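Antitoxin RelF (Mycobacterium tuberculosis, PDB 3G5O) neutralizes the toxin RelG by binding it, induces its own promoter, and together with the toxin binds DNA and represses that promoter. Local coordinates at residues S14-K19 against D32-T37. Numbering follows the deposited sequence.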
ATOM      1  N   SER A  14      -9.196   8.495 -26.923  1.00 36.35           N
ATOM      2  CA  SER A  14     -10.274   8.990 -27.801  1.00 36.87           C
ATOM      3  C   SER A  14     -11.678   8.743 -27.241  1.00 37.01           C
ATOM      4  O   SER A  14     -12.573   9.548 -27.449  1.00 37.91           O
ATOM      5  CB  SER A  14     -10.166   8.404 -29.219  1.00 36.95           C
ATOM      6  OG  SER A  14     -10.307   6.988 -29.202  1.00 37.75           O
ATOM      7  N   THR A  15     -11.868   7.646 -26.522  1.00 36.62           N
ATOM      8  CA  THR A  15     -13.142   7.373 -25.893  1.00 36.55           C
ATOM      9  C   THR A  15     -13.371   8.322 -24.718  1.00 37.51           C
ATOM     10  O   THR A  15     -14.514   8.715 -24.453  1.00 37.33           O
ATOM     11  CB  THR A  15     -13.225   5.900 -25.454  1.00 36.70           C
ATOM     12  OG1 THR A  15     -13.028   5.053 -26.596  1.00 36.44           O
ATOM     13  CG2 THR A  15     -14.575   5.575 -24.806  1.00 35.83           C
ATOM     14  N   ILE A  16     -12.292   8.699 -24.020  1.00 37.86           N
ATOM     15  CA  ILE A  16     -12.414   9.609 -22.873  1.00 38.51           C
ATOM     16  C   ILE A  16     -12.704  11.062 -23.292  1.00 39.54           C
ATOM     17  O   ILE A  16     -13.580  11.711 -22.725  1.00 39.40           O
ATOM     18  CB  ILE A  16     -11.185   9.553 -21.908  1.00 38.39           C
ATOM     19  CG1 ILE A  16     -10.819   8.105 -21.528  1.00 38.37           C
ATOM     20  CG2 ILE A  16     -11.438  10.386 -20.645  1.00 37.82           C
ATOM     21  CD1 ILE A  16     -11.856   7.378 -20.715  1.00 39.12           C
ATOM     22  N   LYS A  17     -11.967  11.553 -24.283  1.00 41.03           N
ATOM     23  CA  LYS A  17     -12.046  12.949 -24.735  1.00 42.59           C
ATOM     24  C   LYS A  17     -13.475  13.381 -25.063  1.00 42.68           C
ATOM     25  O   LYS A  17     -14.157  12.749 -25.870  1.00 42.77           O
ATOM     26  CB  LYS A  17     -11.174  13.171 -25.979  1.00 43.15           C
ATOM     27  CG  LYS A  17      -9.651  12.948 -25.816  1.00 46.47           C
ATOM     28  CD  LYS A  17      -8.883  13.706 -26.917  1.00 50.53           C
ATOM     29  CE  LYS A  17      -7.552  13.041 -27.271  1.00 53.05           C
ATOM     30  NZ  LYS A  17      -7.705  11.941 -28.280  1.00 54.54           N
ATOM     31  N   GLY A  18     -13.919  14.466 -24.441  1.00 42.80           N
ATOM     32  CA  GLY A  18     -15.265  14.993 -24.698  1.00 42.48           C
ATOM     33  C   GLY A  18     -16.309  14.509 -23.706  1.00 41.92           C
ATOM     34  O   GLY A  18     -17.354  15.173 -23.532  1.00 42.68           O
ATOM     35  N   LYS A  19     -16.036  13.350 -23.075  1.00 40.17           N
ATOM     36  CA  LYS A  19     -16.840  12.837 -21.963  1.00 37.94           C
ATOM     37  C   LYS A  19     -16.068  12.894 -20.614  1.00 35.74           C
ATOM     38  O   LYS A  19     -16.334  12.120 -19.693  1.00 34.15           O
ATOM     39  CB  LYS A  19     -17.405  11.427 -22.259  1.00 38.45           C
ATOM     40  CG  LYS A  19     -18.671  11.400 -23.195  1.00 40.06           C
ATOM     41  CD  LYS A  19     -19.774  10.484 -22.633  1.00 42.51           C
ATOM     42  CE  LYS A  19     -21.136  10.700 -23.318  1.00 45.42           C
ATOM     43  NZ  LYS A  19     -21.384   9.722 -24.430  1.00 44.54           N
ATOM     44  N   ASP A  32     -14.436   2.262  -9.196  1.00 28.19           N
ATOM     45  CA  ASP A  32     -14.093   1.896 -10.573  1.00 29.24           C
ATOM     46  C   ASP A  32     -12.722   2.479 -10.958  1.00 28.86           C
ATOM     47  O   ASP A  32     -12.340   3.551 -10.485  1.00 27.23           O
ATOM     48  CB  ASP A  32     -15.146   2.447 -11.551  1.00 30.56           C
ATOM     49  CG  ASP A  32     -16.544   1.795 -11.397  1.00 35.29           C
ATOM     50  OD1 ASP A  32     -16.690   0.730 -10.753  1.00 37.40           O
ATOM     51  OD2 ASP A  32     -17.507   2.372 -11.955  1.00 41.39           O
ATOM     52  N   GLN A  33     -11.976   1.775 -11.802  1.00 28.50           N
ATOM     53  CA  GLN A  33     -10.757   2.335 -12.366  1.00 29.34           C
ATOM     54  C   GLN A  33     -10.776   2.284 -13.862  1.00 28.12           C
ATOM     55  O   GLN A  33     -11.341   1.364 -14.452  1.00 28.06           O
ATOM     56  CB  GLN A  33      -9.507   1.618 -11.890  1.00 29.84           C
ATOM     57  CG  GLN A  33      -9.793   0.275 -11.333  1.00 36.44           C
ATOM     58  CD  GLN A  33      -8.523  -0.367 -10.788  1.00 39.84           C
ATOM     59  OE1 GLN A  33      -8.492  -0.816  -9.645  1.00 42.38           O
ATOM     60  NE2 GLN A  33      -7.477  -0.406 -11.614  1.00 38.32           N
ATOM     61  N   ILE A  34     -10.124   3.260 -14.461  1.00 26.62           N
ATOM     62  CA  ILE A  34      -9.962   3.306 -15.899  1.00 26.86           C
ATOM     63  C   ILE A  34      -8.484   3.325 -16.197  1.00 26.46           C
ATOM     64  O   ILE A  34      -7.775   4.212 -15.728  1.00 25.90           O
ATOM     65  CB  ILE A  34     -10.545   4.587 -16.470  1.00 26.69           C
ATOM     66  CG1 ILE A  34     -12.008   4.738 -16.053  1.00 26.52           C
ATOM     67  CG2 ILE A  34     -10.370   4.608 -18.011  1.00 28.22           C
ATOM     68  CD1 ILE A  34     -12.585   6.084 -16.406  1.00 29.19           C
ATOM     69  N   THR A  35      -8.008   2.332 -16.939  1.00 26.80           N
ATOM     70  CA  THR A  35      -6.689   2.402 -17.537  1.00 26.78           C
ATOM     71  C   THR A  35      -6.871   3.043 -18.910  1.00 27.65           C
ATOM     72  O   THR A  35      -7.684   2.567 -19.758  1.00 26.88           O
ATOM     73  CB  THR A  35      -6.046   1.016 -17.713  1.00 27.80           C
ATOM     74  OG1 THR A  35      -5.947   0.351 -16.456  1.00 29.47           O
ATOM     75  CG2 THR A  35      -4.645   1.121 -18.340  1.00 27.26           C
ATOM     76  N   ILE A  36      -6.111   4.109 -19.127  1.00 27.04           N
ATOM     77  CA  ILE A  36      -6.244   4.914 -20.294  1.00 28.04           C
ATOM     78  C   ILE A  36      -5.084   4.514 -21.185  1.00 29.37           C
ATOM     79  O   ILE A  36      -3.935   4.584 -20.754  1.00 27.98           O
ATOM     80  CB  ILE A  36      -6.147   6.419 -19.949  1.00 27.87           C
ATOM     81  CG1 ILE A  36      -7.353   6.873 -19.104  1.00 27.61           C
ATOM     82  CG2 ILE A  36      -6.033   7.255 -21.220  1.00 27.47           C
ATOM     83  CD1 ILE A  36      -7.237   8.340 -18.640  1.00 31.53           C
ATOM     84  N   THR A  37      -5.387   4.069 -22.406  1.00 30.60           N
ATOM     85  CA  THR A  37      -4.323   3.679 -23.341  1.00 33.46           C
ATOM     86  C   THR A  37      -4.033   4.752 -24.387  1.00 35.48           C
ATOM     87  O   THR A  37      -4.897   5.552 -24.749  1.00 35.04           O
ATOM     88  CB  THR A  37      -4.616   2.333 -24.070  1.00 33.29           C
ATOM     89  OG1 THR A  37      -5.746   2.507 -24.921  1.00 33.81           O
ATOM     90  CG2 THR A  37      -4.908   1.242 -23.086  1.00 32.87           C
TER
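Ile16 ends the short helix 13-16 and faces strand 33-38, with its CA 8.2 Å from the CA of Ile36. At this point the chain turns. A type II beta turn runs from Ile16 to Lys19 and is closed by the hydrogen bond from Lys19 N to Ile16 O, 3.0 Å. Gly18 takes the positive phi of this turn, 95°. Lys19 then sits at the N-cap position of helix 20-28.

The contact is purely apolar. Ile16 reaches the strand through its longer branch. Its CG1 lies anti to the carbonyl carbon (chi1 -49°), and CD1 touches the branch methyl CG2 of Ile34 at 4.1 Å. These two side chains run past each other in opposite directions. One carbon closer to the backbone, Ile16 CG1 meets Ile36 CG1 at 4.4 Å, a looser approach. Ile34 and Ile36, two apart on the strand, therefore meet successive carbons of one side chain.

All three isoleucines are buried. Phe23 of helix 20-28 packs on both Ile16 and Ile34, and Leu11 of strand 8-12 also touches Ile16. Leu20 and Leu46 of the second RelF subunit pack on Ile16 and Ile36, respectively.

The contact thus joins the turn between helices 13-16 and 20-28 to the central strand 33-38 of the three-stranded sheet, within the N-terminal alpha/beta part that pairs with a second subunit and, as in other Phd/YefM antitoxins, probably contributes to DNA binding.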